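Local coordinates for protein 16.4 kDa salivary peptide (Culex quinquefasciatus, PDB 7KC8) that is a mosquito salivary protein of unknown function whose beta-trefoil fold suggests that it may bind sugars, at residues V26-K31 with Y60-S65; W41-E44 with D49-I52; L107-S110 with H114-T117; I19-K24 with R55-Y60. All coordinates share one frame; numbering follows the deposited sequence.

Contact 1 of 4, residues V26-K31 with Y60-S65; sequences VLHYRK and YLYAES
Tyr29 and Tyr62 touch across backbones that never pair: even the closest alpha carbons, Tyr29 CA and Tyr60 CA, are 9.6 Å apart, and no hydrogen bond joins residues 26-31 to residues 60-65. The gap is bridged by the phenol of Tyr62, whose CG sits between its own backbone N and carbonyl carbon (chi1 78°), a torsion that sends the ring out across the space between the chains. Its hydroxyl ends in the angle made by two residues, with Tyr62 OH 3.7 Å from Tyr29 CB and 4.1 Å from His28 NE2. The imidazole and the phenol run at about a right angle to each other. In the beta-trefoil fold of this protein the two strands involved, 29-35 and 60-63, both pair with strand 72-77, and the side chains thus reach over a strand that each backbone binds separately. Lys75 of that strand, with Thr82 and Asn85, packs against Tyr62. The receiving residues also lie on one another: Tyr29 CD2 rests over the middle of the His28 ring, 3.6 Å from its plane. A backbone bond from Val26 N to Tyr29 O, 3.1 Å long, closes the turn that brings these residues together. Glu64 approaches from residues 60-65, with OE2 lying 4.6 Å from His28 NE2; a carboxylate at that range would probably favour protonation of the imidazole. The other oxygen, Glu64 OE1, accepts a weak 3.4 Å bond from Ser65 N.

Contact 2 of 4, residues W41-E44 with D49-I52; sequences WVIE and DYKI
Ile43 faces Ile52 as a non-hydrogen-bonded antiparallel pair in the beta hairpin of strands 40-46 and 49-54, and the next pair, Glu44 with Lys51, is hydrogen-bonded. Beta hairpins are the recurrent building unit of the trefoil, and this one illustrates how differently the two faces of such a unit can be packed. On the buried face, Ile43 CG2, anti to its backbone N, is carried against the Tyr50 ring, 3.7 Å from Tyr50 CD1. At the other end of this face Ile52 CG2 meets Trp41 CE3 at 3.9 Å, the two side chains crossing at about a right angle. The indole is held from outside as well, because Trp41 NE1 donates to Ile19 O. Between these two contacts the isoleucines meet more loosely, through their CG1 atoms. Val8 and Leu10 of strand 8-12 add to this apolar side, packing on Ile43 and Trp41.

The opposite face, that of Glu44 and Lys51, is polar and partly exposed. The two opposite charges form no salt bridge, since Glu44 OE1 and Lys51 NZ stay 6.3 Å apart. Each has a partner in Tyr60 instead: its hydroxyl hydrogen-bonds Glu44 OE1, and its ring makes a cation-pi contact with Lys51. Beneath this looser layer the backbones are gripped twice. Glu44 N donates to Lys51 O over 2.9 Å in an almost straight bond (176°). The return bond, from Lys51 N to Glu44 O, measures 2.8 Å.

Contact 3 of 4, residues L107-S110 with H114-T117; sequences LVIS and HVVT
Leu107 and Thr117 meet obliquely in a beta hairpin, strands 105-109 and 115-118 of the trefoil, on the face that carries Leu107, Ile109, Val115 and Thr117. The leucine leans across the strand gap: chi1 of -176° sets CG trans to the backbone N, and chi2 of 73° then brings Leu107 CD1 within 3.8 Å of Thr117 CG2 and 4.1 Å of Val115 CG1. Ile109 reaches Val115 from the other direction, Ile109 CG1 touching Val115 CG2 at 4.2 Å, and Val115 is thus flanked by both. Trp87 and Val74 extend this apolar layer. Thr117 turns its polar branch elsewhere, with OG1 bonded to Glu105. On the reverse face Val108 crosses Val116 at a slant, Val108 CG1 to Val116 CG2 at 4.0 Å, and the backbones of this pair exchange two hydrogen bonds.

Near the turn the character changes from apolar packing to hydrogen bonding. Ser110 OG lies at the edge of the His114 imidazole, in its plane, and both side chains also bond Ser112. The short bond from Ser110 N to His114 O (2.7 Å) closes the turn, and Ser110 OG accepts from His114 N at 3.1 Å, its angle at the hydrogen bent to 139°.

Contact 4 of 4, residues I19-K24 with R55-Y60; sequences INMWDK and RIYTEY
A Met-aromatic contact between Met21 and Tyr57 joins the end of strand 17-21 to the loop that leads from strand 49-54 to strand 60-63. The backbones are far apart here, and one thioether spans the distance. In Met21 a chi1 of 49° tucks CG between the two backbone branches, and from there the chain runs extended, so that sulfur and methyl arrive together beside the ring. They come at its edge and not over a face: Met21 SD is 5.1 Å from the centroid of the Tyr57 ring, in a direction 88° off the ring normal. The sulfur is equally near two ring carbons, Met21 SD being 4.0 Å from both Tyr57 CD2 and Tyr57 CE2, while Met21 CE approaches Tyr57 CE2 to 3.8 Å. The same methyl touches Ile56 CG1 at 4.3 Å. Ile56 in turn braces the phenol, for Ile56 CG1 sits 3.6 Å off the plane of the Tyr57 ring, near its margin. On the opposite face Arg30 makes a cation-pi contact, so the ring is held between an aliphatic branch and a guanidinium with the thioether filling one side. The phenol hydroxyl lies near the residues after the strand; Tyr57 OH is 4.0 Å from Asp23 O. Thr58, the next residue in the chain, is the centre of an inverse gamma turn. Around this packing Leu32 and Arg30 of strand 29-35 and Pro54 of strand 49-54 also touch Met21, which is thereby lodged between the strand next to its own and the one entering the loop.

How the contacts relate
Contacts 1, 2 and 4 form a connected group, whereas contact 3 lies across the fold, its centre about 17 Å from that of contact 2 and on the opposite side of the chain's centre. Contacts 1 and 4 cross along the chain and share Tyr60; their centres are about 10 Å apart, and the Arg30–Glu59 salt bridge ties them. The hairpin of contact 2 falls within the sequence spanned by both, and Tyr60 reaches it too. Contact 3 comes later in sequence, meeting contact 4 through Ile19. The helix-free single chain, a beta-trefoil, thus contains both local hairpins and side-chain contacts between residues distant in sequence.

Contact 1 of 4, residues V26-K31 with Y60-S65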
loop_
_atom_site.group_PDB
_atom_site.type_symbol
_atom_site.label_atom_id
_atom_site.label_comp_id
_atom_site.label_asym_id
_atom_site.label_seq_id
_atom_site.Cartn_x
_atom_site.Cartn_y
_atom_site.Cartn_z
ATOM N N VAL A 26 -14.844 8.886 -0.910
ATOM C CA VAL A 26 -16.235 8.457 -1.206
ATOM C C VAL A 26 -16.998 8.512 0.114
ATOM O O VAL A 26 -17.332 9.623 0.566
ATOM C CB VAL A 26 -16.244 7.049 -1.830
ATOM C CG2 VAL A 26 -15.690 7.050 -3.245
ATOM N N LEU A 27 -17.248 7.362 0.717
ATOM C CA LEU A 27 -17.886 7.356 2.046
ATOM C C LEU A 27 -16.798 7.506 3.103
ATOM O O LEU A 27 -16.234 8.593 3.231
ATOM C CB LEU A 27 -18.597 6.012 2.188
ATOM C CG LEU A 27 -19.366 5.563 0.947
ATOM C CD1 LEU A 27 -19.744 4.095 1.039
ATOM C CD2 LEU A 27 -20.606 6.416 0.740
ATOM N N HIS A 28 -16.471 6.416 3.780
ATOM C CA HIS A 28 -15.464 6.446 4.858
ATOM C C HIS A 28 -14.089 6.047 4.315
ATOM O O HIS A 28 -13.174 5.931 5.124
ATOM C CB HIS A 28 -15.942 5.458 5.914
ATOM C CG HIS A 28 -16.062 4.056 5.427
ATOM N ND1 HIS A 28 -17.195 3.587 4.800
ATOM C CD2 HIS A 28 -15.201 3.018 5.477
ATOM C CE1 HIS A 28 -17.022 2.325 4.477
ATOM N NE2 HIS A 28 -15.809 1.953 4.881
ATOM N N TYR A 29 -13.945 5.879 3.005
ATOM C CA TYR A 29 -12.684 5.347 2.437
ATOM C C TYR A 29 -12.256 6.097 1.175
ATOM O O TYR A 29 -13.075 6.776 0.581
ATOM C CB TYR A 29 -12.868 3.856 2.142
ATOM C CG TYR A 29 -13.914 3.550 1.098
ATOM C CD1 TYR A 29 -13.591 3.489 -0.247
ATOM C CD2 TYR A 29 -15.234 3.333 1.450
ATOM C CE1 TYR A 29 -14.548 3.232 -1.212
ATOM C CE2 TYR A 29 -16.202 3.066 0.499
ATOM C CZ TYR A 29 -15.858 3.016 -0.838
ATOM O OH TYR A 29 -16.803 2.758 -1.788
ATOM N N ARG A 30 -10.985 5.977 0.803
ATOM C CA ARG A 30 -10.463 6.575 -0.455
ATOM C C ARG A 30 -10.036 5.458 -1.406
ATOM O O ARG A 30 -9.196 4.665 -1.014
ATOM C CB ARG A 30 -9.297 7.524 -0.210
ATOM C CG ARG A 30 -8.779 8.209 -1.466
ATOM C CD ARG A 30 -7.756 9.282 -1.155
ATOM N NE ARG A 30 -8.231 10.183 -0.120
ATOM C CZ ARG A 30 -8.652 11.421 -0.330
ATOM N NH1 ARG A 30 -8.650 11.928 -1.550
ATOM N NH2 ARG A 30 -9.067 12.154 0.684
ATOM N N LYS A 31 -10.525 5.487 -2.641
ATOM C CA LYS A 31 -10.272 4.426 -3.607
ATOM C C LYS A 31 -8.900 4.579 -4.251
ATOM O O LYS A 31 -8.420 5.692 -4.495
ATOM C CB LYS A 31 -11.354 4.413 -4.689
ATOM N N TYR A 60 -4.938 5.658 6.565
ATOM C CA TYR A 60 -4.050 4.510 6.576
ATOM C C TYR A 60 -4.504 3.445 5.595
ATOM O O TYR A 60 -5.672 3.035 5.608
ATOM C CB TYR A 60 -3.924 3.942 7.987
ATOM C CG TYR A 60 -2.935 4.761 8.756
ATOM C CD1 TYR A 60 -1.607 4.807 8.354
ATOM C CD2 TYR A 60 -3.326 5.535 9.842
ATOM C CE1 TYR A 60 -0.687 5.574 9.026
ATOM C CE2 TYR A 60 -2.401 6.310 10.525
ATOM C CZ TYR A 60 -1.084 6.325 10.113
ATOM O OH TYR A 60 -0.154 7.093 10.785
ATOM N N LEU A 61 -3.570 3.012 4.750
ATOM C CA LEU A 61 -3.771 1.867 3.863
ATOM C C LEU A 61 -4.302 0.673 4.637
ATOM O O LEU A 61 -3.758 0.302 5.679
ATOM C CB LEU A 61 -2.441 1.492 3.195
ATOM C CG LEU A 61 -2.522 0.631 1.935
ATOM C CD1 LEU A 61 -3.087 1.491 0.843
ATOM C CD2 LEU A 61 -1.168 0.052 1.546
ATOM N N TYR A 62 -5.357 0.057 4.118
ATOM C CA TYR A 62 -5.911 -1.129 4.761
ATOM C C TYR A 62 -6.571 -2.001 3.715
ATOM O O TYR A 62 -6.750 -1.601 2.562
ATOM C CB TYR A 62 -6.921 -0.787 5.846
ATOM C CG TYR A 62 -8.277 -0.396 5.303
ATOM C CD1 TYR A 62 -8.446 0.778 4.579
ATOM C CD2 TYR A 62 -9.390 -1.198 5.517
ATOM C CE1 TYR A 62 -9.676 1.139 4.085
ATOM C CE2 TYR A 62 -10.630 -0.840 5.024
ATOM C CZ TYR A 62 -10.771 0.332 4.308
ATOM O OH TYR A 62 -12.010 0.693 3.819
ATOM N N ALA A 63 -6.937 -3.208 4.145
ATOM C CA ALA A 63 -7.544 -4.208 3.282
ATOM C C ALA A 63 -8.971 -4.474 3.735
ATOM O O ALA A 63 -9.240 -4.584 4.929
ATOM C CB ALA A 63 -6.733 -5.512 3.290
ATOM N N GLU A 64 -9.875 -4.581 2.776
ATOM C CA GLU A 64 -11.271 -4.841 3.088
ATOM C C GLU A 64 -11.451 -6.239 3.677
ATOM O O GLU A 64 -10.570 -7.099 3.595
ATOM C CB GLU A 64 -12.135 -4.673 1.840
ATOM C CG GLU A 64 -12.542 -3.228 1.581
ATOM C CD GLU A 64 -13.546 -2.701 2.612
ATOM O OE1 GLU A 64 -14.076 -3.505 3.421
ATOM O OE2 GLU A 64 -13.802 -1.474 2.614
ATOM N N SER A 65 -12.628 -6.453 4.276
ATOM C CA SER A 65 -12.916 -7.629 5.095
ATOM C C SER A 65 -13.351 -8.838 4.282
ATOM O O SER A 65 -13.384 -9.948 4.826
ATOM C CB SER A 65 -14.007 -7.308 6.131
#

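Contact 2 of 4, residues W41-E44 with D49-I52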
loop_
_atom_site.group_PDB
_atom_site.type_symbol
_atom_site.label_atom_id
_atom_site.label_comp_id
_atom_site.label_asym_id
_atom_site.label_seq_id
_atom_site.Cartn_x
_atom_site.Cartn_y
_atom_site.Cartn_z
ATOM N N TRP A 41 3.981 8.320 -0.726
ATOM C CA TRP A 41 3.402 7.622 0.413
ATOM C C TRP A 41 4.376 7.658 1.576
ATOM O O TRP A 41 5.569 7.903 1.403
ATOM C CB TRP A 41 3.082 6.167 0.077
ATOM C CG TRP A 41 2.032 6.016 -0.946
ATOM C CD1 TRP A 41 2.191 6.074 -2.309
ATOM C CD2 TRP A 41 0.647 5.780 -0.713
ATOM N NE1 TRP A 41 0.984 5.890 -2.929
ATOM C CE2 TRP A 41 0.018 5.705 -1.974
ATOM C CE3 TRP A 41 -0.128 5.630 0.440
ATOM C CZ2 TRP A 41 -1.348 5.496 -2.113
ATOM C CZ3 TRP A 41 -1.495 5.405 0.298
ATOM C CH2 TRP A 41 -2.086 5.335 -0.971
ATOM N N VAL A 42 3.874 7.375 2.772
ATOM C CA VAL A 42 4.717 7.347 3.959
ATOM C C VAL A 42 4.659 5.969 4.600
ATOM O O VAL A 42 3.575 5.442 4.868
ATOM C CB VAL A 42 4.318 8.440 4.961
ATOM C CG1 VAL A 42 5.245 8.392 6.176
ATOM C CG2 VAL A 42 4.383 9.788 4.291
ATOM N N ILE A 43 5.825 5.396 4.847
ATOM C CA ILE A 43 5.957 4.152 5.590
ATOM C C ILE A 43 6.328 4.503 7.026
ATOM O O ILE A 43 7.352 5.153 7.268
ATOM C CB ILE A 43 7.016 3.236 4.958
ATOM C CG1 ILE A 43 6.555 2.735 3.586
ATOM C CG2 ILE A 43 7.350 2.082 5.906
ATOM C CD1 ILE A 43 7.631 2.015 2.790
ATOM N N GLU A 44 5.505 4.079 7.981
ATOM C CA GLU A 44 5.752 4.291 9.403
ATOM C C GLU A 44 5.944 2.943 10.083
ATOM O O GLU A 44 5.214 1.994 9.795
ATOM C CB GLU A 44 4.599 5.031 10.069
ATOM C CG GLU A 44 4.243 6.355 9.411
ATOM C CD GLU A 44 2.969 6.967 9.980
ATOM O OE1 GLU A 44 2.352 6.343 10.869
ATOM O OE2 GLU A 44 2.582 8.070 9.538
ATOM N N ASP A 49 6.138 -4.588 12.483
ATOM C CA ASP A 49 5.623 -4.423 11.093
ATOM C C ASP A 49 5.501 -2.939 10.741
ATOM O O ASP A 49 6.281 -2.147 11.305
ATOM C CB ASP A 49 4.315 -5.187 10.889
ATOM C CG ASP A 49 4.455 -6.678 11.134
ATOM O OD1 ASP A 49 5.202 -7.327 10.378
ATOM O OD2 ASP A 49 3.821 -7.175 12.085
ATOM N N TYR A 50 4.569 -2.578 9.848
ATOM C CA TYR A 50 4.515 -1.169 9.369
ATOM C C TYR A 50 3.114 -0.701 8.971
ATOM O O TYR A 50 2.285 -1.543 8.648
ATOM C CB TYR A 50 5.353 -1.007 8.094
ATOM C CG TYR A 50 6.824 -1.322 8.212
ATOM C CD1 TYR A 50 7.730 -0.356 8.608
ATOM C CD2 TYR A 50 7.312 -2.586 7.922
ATOM C CE1 TYR A 50 9.083 -0.636 8.715
ATOM C CE2 TYR A 50 8.659 -2.886 8.034
ATOM C CZ TYR A 50 9.550 -1.906 8.432
ATOM O OH TYR A 50 10.880 -2.187 8.541
ATOM N N LYS A 51 2.852 0.605 9.022
ATOM C CA LYS A 51 1.632 1.225 8.543
ATOM C C LYS A 51 2.005 2.148 7.399
ATOM O O LYS A 51 3.162 2.550 7.254
ATOM C CB LYS A 51 0.901 1.975 9.671
ATOM C CG LYS A 51 0.229 1.008 10.657
ATOM C CD LYS A 51 -0.217 1.648 11.971
ATOM C CE LYS A 51 -1.475 2.482 11.808
ATOM N NZ LYS A 51 -2.192 2.622 13.113
ATOM N N ILE A 52 1.034 2.424 6.538
ATOM C CA ILE A 52 1.294 3.124 5.288
ATOM C C ILE A 52 0.197 4.157 5.098
ATOM O O ILE A 52 -0.981 3.867 5.328
ATOM C CB ILE A 52 1.366 2.150 4.090
ATOM C CG1 ILE A 52 2.510 1.136 4.276
ATOM C CG2 ILE A 52 1.522 2.904 2.762
ATOM C CD1 ILE A 52 2.619 0.087 3.150
#

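Contact 3 of 4, residues L107-S110 with H114-T117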
loop_
_atom_site.group_PDB
_atom_site.type_symbol
_atom_site.label_atom_id
_atom_site.label_comp_id
_atom_site.label_asym_id
_atom_site.label_seq_id
_atom_site.Cartn_x
_atom_site.Cartn_y
_atom_site.Cartn_z
ATOM N N LEU A 107 0.362 -7.745 -1.019
ATOM C CA LEU A 107 -0.124 -6.564 -1.732
ATOM C C LEU A 107 0.402 -6.659 -3.165
ATOM O O LEU A 107 1.559 -7.003 -3.376
ATOM C CB LEU A 107 0.323 -5.285 -1.050
ATOM C CG LEU A 107 -0.261 -4.057 -1.715
ATOM C CD1 LEU A 107 -1.731 -3.926 -1.389
ATOM C CD2 LEU A 107 0.513 -2.832 -1.303
ATOM N N VAL A 108 -0.451 -6.301 -4.099
ATOM C CA VAL A 108 -0.153 -6.462 -5.531
ATOM C C VAL A 108 -0.996 -5.466 -6.330
ATOM O O VAL A 108 -1.989 -4.998 -5.827
ATOM C CB VAL A 108 -0.550 -7.912 -5.844
ATOM C CG1 VAL A 108 -1.675 -8.054 -6.840
ATOM C CG2 VAL A 108 0.618 -8.833 -6.090
ATOM N N ILE A 109 -0.517 -5.097 -7.508
ATOM C CA ILE A 109 -1.345 -4.332 -8.475
ATOM C C ILE A 109 -1.694 -5.334 -9.575
ATOM O O ILE A 109 -0.804 -5.898 -10.140
ATOM C CB ILE A 109 -0.658 -3.061 -8.975
ATOM C CG1 ILE A 109 -0.415 -2.082 -7.836
ATOM C CG2 ILE A 109 -1.479 -2.435 -10.076
ATOM C CD1 ILE A 109 0.112 -0.772 -8.282
ATOM N N SER A 110 -2.971 -5.532 -9.843
ATOM C CA SER A 110 -3.420 -6.552 -10.780
ATOM C C SER A 110 -3.216 -6.112 -12.227
ATOM O O SER A 110 -2.895 -4.955 -12.523
ATOM C CB SER A 110 -4.895 -6.880 -10.565
ATOM O OG SER A 110 -5.703 -6.008 -11.340
ATOM N N HIS A 114 -6.178 -3.025 -10.517
ATOM C CA HIS A 114 -6.724 -3.092 -9.168
ATOM C C HIS A 114 -5.608 -3.221 -8.136
ATOM O O HIS A 114 -4.598 -3.895 -8.373
ATOM C CB HIS A 114 -7.668 -4.288 -9.035
ATOM C CG HIS A 114 -8.971 -4.117 -9.753
ATOM N ND1 HIS A 114 -9.118 -4.376 -11.101
ATOM C CD2 HIS A 114 -10.188 -3.717 -9.310
ATOM C CE1 HIS A 114 -10.366 -4.134 -11.458
ATOM N NE2 HIS A 114 -11.034 -3.731 -10.391
ATOM N N VAL A 115 -5.798 -2.582 -6.981
ATOM C CA VAL A 115 -4.868 -2.672 -5.857
ATOM C C VAL A 115 -5.523 -3.572 -4.824
ATOM O O VAL A 115 -6.517 -3.200 -4.200
ATOM C CB VAL A 115 -4.524 -1.294 -5.274
ATOM C CG1 VAL A 115 -3.495 -1.419 -4.133
ATOM C CG2 VAL A 115 -3.963 -0.387 -6.355
ATOM N N VAL A 116 -4.971 -4.768 -4.653
ATOM C CA VAL A 116 -5.610 -5.842 -3.916
ATOM C C VAL A 116 -4.536 -6.639 -3.192
ATOM O O VAL A 116 -3.349 -6.576 -3.519
ATOM C CB VAL A 116 -6.417 -6.792 -4.841
ATOM C CG1 VAL A 116 -7.481 -6.048 -5.644
ATOM C CG2 VAL A 116 -5.473 -7.549 -5.788
ATOM N N THR A 117 -4.999 -7.457 -2.271
ATOM C CA THR A 117 -4.141 -8.462 -1.638
ATOM C C THR A 117 -4.585 -9.816 -2.198
ATOM O O THR A 117 -5.732 -9.955 -2.584
ATOM C CB THR A 117 -4.038 -8.277 -0.125
ATOM O OG1 THR A 117 -5.307 -8.527 0.459
ATOM C CG2 THR A 117 -3.548 -6.897 0.247
#

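Contact 4 of 4, residues I19-K24 with R55-Y60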
loop_
_atom_site.group_PDB
_atom_site.type_symbol
_atom_site.label_atom_id
_atom_site.label_comp_id
_atom_site.label_asym_id
_atom_site.label_seq_id
_atom_site.Cartn_x
_atom_site.Cartn_y
_atom_site.Cartn_z
ATOM N N ILE A 19 0.936 3.031 -6.837
ATOM C CA ILE A 19 -0.356 3.127 -6.168
ATOM C C ILE A 19 -0.826 4.575 -6.241
ATOM O O ILE A 19 -0.238 5.454 -5.604
ATOM C CB ILE A 19 -0.268 2.665 -4.707
ATOM C CG1 ILE A 19 0.181 1.215 -4.592
ATOM C CG2 ILE A 19 -1.613 2.824 -4.024
ATOM C CD1 ILE A 19 0.399 0.797 -3.146
ATOM N N ASN A 20 -1.893 4.825 -6.992
ATOM C CA ASN A 20 -2.525 6.138 -7.025
ATOM C C ASN A 20 -3.846 6.088 -6.263
ATOM O O ASN A 20 -4.393 5.019 -5.981
ATOM C CB ASN A 20 -2.765 6.605 -8.471
ATOM C CG ASN A 20 -1.477 6.822 -9.239
ATOM O OD1 ASN A 20 -0.386 6.574 -8.725
ATOM N ND2 ASN A 20 -1.596 7.256 -10.483
ATOM N N MET A 21 -4.341 7.261 -5.902
ATOM C CA MET A 21 -5.588 7.355 -5.121
ATOM C C MET A 21 -6.551 8.351 -5.778
ATOM O O MET A 21 -6.112 9.178 -6.578
ATOM C CB MET A 21 -5.265 7.801 -3.694
ATOM C CG MET A 21 -4.349 9.002 -3.627
ATOM S SD MET A 21 -3.608 9.335 -2.053
ATOM C CE MET A 21 -2.589 10.738 -2.462
ATOM N N TRP A 22 -7.825 8.242 -5.434
ATOM C CA TRP A 22 -8.841 9.163 -5.920
ATOM C C TRP A 22 -8.637 10.555 -5.332
ATOM O O TRP A 22 -8.101 10.721 -4.230
ATOM C CB TRP A 22 -10.240 8.648 -5.578
ATOM C CG TRP A 22 -10.835 7.826 -6.673
ATOM C CD1 TRP A 22 -10.275 6.738 -7.280
ATOM C CD2 TRP A 22 -12.109 8.016 -7.293
ATOM N NE1 TRP A 22 -11.123 6.237 -8.240
ATOM C CE2 TRP A 22 -12.258 7.001 -8.265
ATOM C CE3 TRP A 22 -13.139 8.937 -7.116
ATOM C CZ2 TRP A 22 -13.393 6.889 -9.062
ATOM C CZ3 TRP A 22 -14.275 8.824 -7.908
ATOM C CH2 TRP A 22 -14.391 7.807 -8.870
ATOM N N ASP A 23 -9.098 11.577 -6.033
ATOM C CA ASP A 23 -8.972 12.962 -5.523
ATOM C C ASP A 23 -10.023 13.220 -4.447
ATOM O O ASP A 23 -9.765 14.044 -3.582
ATOM C CB ASP A 23 -9.006 13.976 -6.665
ATOM C CG ASP A 23 -7.748 13.973 -7.517
ATOM O OD1 ASP A 23 -6.836 13.185 -7.214
ATOM O OD2 ASP A 23 -7.691 14.759 -8.481
ATOM N N LYS A 24 -11.118 12.471 -4.465
ATOM C CA LYS A 24 -12.205 12.785 -3.517
ATOM C C LYS A 24 -12.670 11.551 -2.752
ATOM O O LYS A 24 -13.057 10.580 -3.377
ATOM C CB LYS A 24 -13.321 13.532 -4.243
ATOM N N ARG A 55 1.303 10.798 1.589
ATOM C CA ARG A 55 2.014 11.935 2.164
ATOM C C ARG A 55 1.057 13.044 2.590
ATOM O O ARG A 55 1.298 13.715 3.602
ATOM C CB ARG A 55 3.043 12.484 1.170
ATOM C CG ARG A 55 3.936 13.594 1.752
ATOM C CD ARG A 55 4.854 14.242 0.723
ATOM N NE ARG A 55 4.124 14.844 -0.391
ATOM C CZ ARG A 55 3.570 16.051 -0.362
ATOM N NH1 ARG A 55 3.651 16.792 0.727
ATOM N NH2 ARG A 55 2.927 16.518 -1.420
ATOM N N ILE A 56 -0.039 13.244 1.854
ATOM C CA ILE A 56 -0.862 14.438 2.035
ATOM C C ILE A 56 -2.169 14.180 2.768
ATOM O O ILE A 56 -2.874 15.151 3.087
ATOM C CB ILE A 56 -1.140 15.153 0.694
ATOM C CG1 ILE A 56 -2.041 14.321 -0.224
ATOM C CG2 ILE A 56 0.159 15.515 -0.011
ATOM C CD1 ILE A 56 -2.671 15.167 -1.306
ATOM N N TYR A 57 -2.517 12.932 3.065
ATOM C CA TYR A 57 -3.698 12.651 3.874
ATOM C C TYR A 57 -3.329 11.732 5.021
ATOM O O TYR A 57 -2.562 10.782 4.843
ATOM C CB TYR A 57 -4.824 11.985 3.083
ATOM C CG TYR A 57 -5.194 12.669 1.802
ATOM C CD1 TYR A 57 -5.871 13.879 1.806
ATOM C CD2 TYR A 57 -4.891 12.085 0.583
ATOM C CE1 TYR A 57 -6.222 14.498 0.619
ATOM C CE2 TYR A 57 -5.225 12.694 -0.606
ATOM C CZ TYR A 57 -5.896 13.898 -0.587
ATOM O OH TYR A 57 -6.221 14.493 -1.782
ATOM N N THR A 58 -3.894 11.990 6.193
ATOM C CA THR A 58 -3.690 11.078 7.312
ATOM C C THR A 58 -4.751 9.975 7.253
ATOM O O THR A 58 -5.697 9.923 8.039
ATOM C CB THR A 58 -3.710 11.838 8.626
ATOM O OG1 THR A 58 -3.881 10.902 9.693
ATOM C CG2 THR A 58 -4.834 12.873 8.641
ATOM N N GLU A 59 -4.579 9.086 6.267
ATOM C CA GLU A 59 -5.483 7.960 6.029
ATOM C C GLU A 59 -4.659 6.702 5.806
ATOM O O GLU A 59 -3.796 6.668 4.923
ATOM C CB GLU A 59 -6.379 8.192 4.806
ATOM C CG GLU A 59 -6.978 9.581 4.703
ATOM C CD GLU A 59 -7.617 9.826 3.354
ATOM O OE1 GLU A 59 -7.602 8.901 2.523
ATOM O OE2 GLU A 59 -8.128 10.934 3.109
ATOM N N TYR A 60 -4.938 5.658 6.565
ATOM C CA TYR A 60 -4.050 4.510 6.576
ATOM C C TYR A 60 -4.504 3.445 5.595
ATOM O O TYR A 60 -5.672 3.035 5.608
ATOM C CB TYR A 60 -3.924 3.942 7.987
ATOM C CG TYR A 60 -2.935 4.761 8.756
ATOM C CD1 TYR A 60 -1.607 4.807 8.354
ATOM C CD2 TYR A 60 -3.326 5.535 9.842
ATOM C CE1 TYR A 60 -0.687 5.574 9.026
ATOM C CE2 TYR A 60 -2.401 6.310 10.525
ATOM C CZ TYR A 60 -1.084 6.325 10.113
ATOM O OH TYR A 60 -0.154 7.093 10.785
#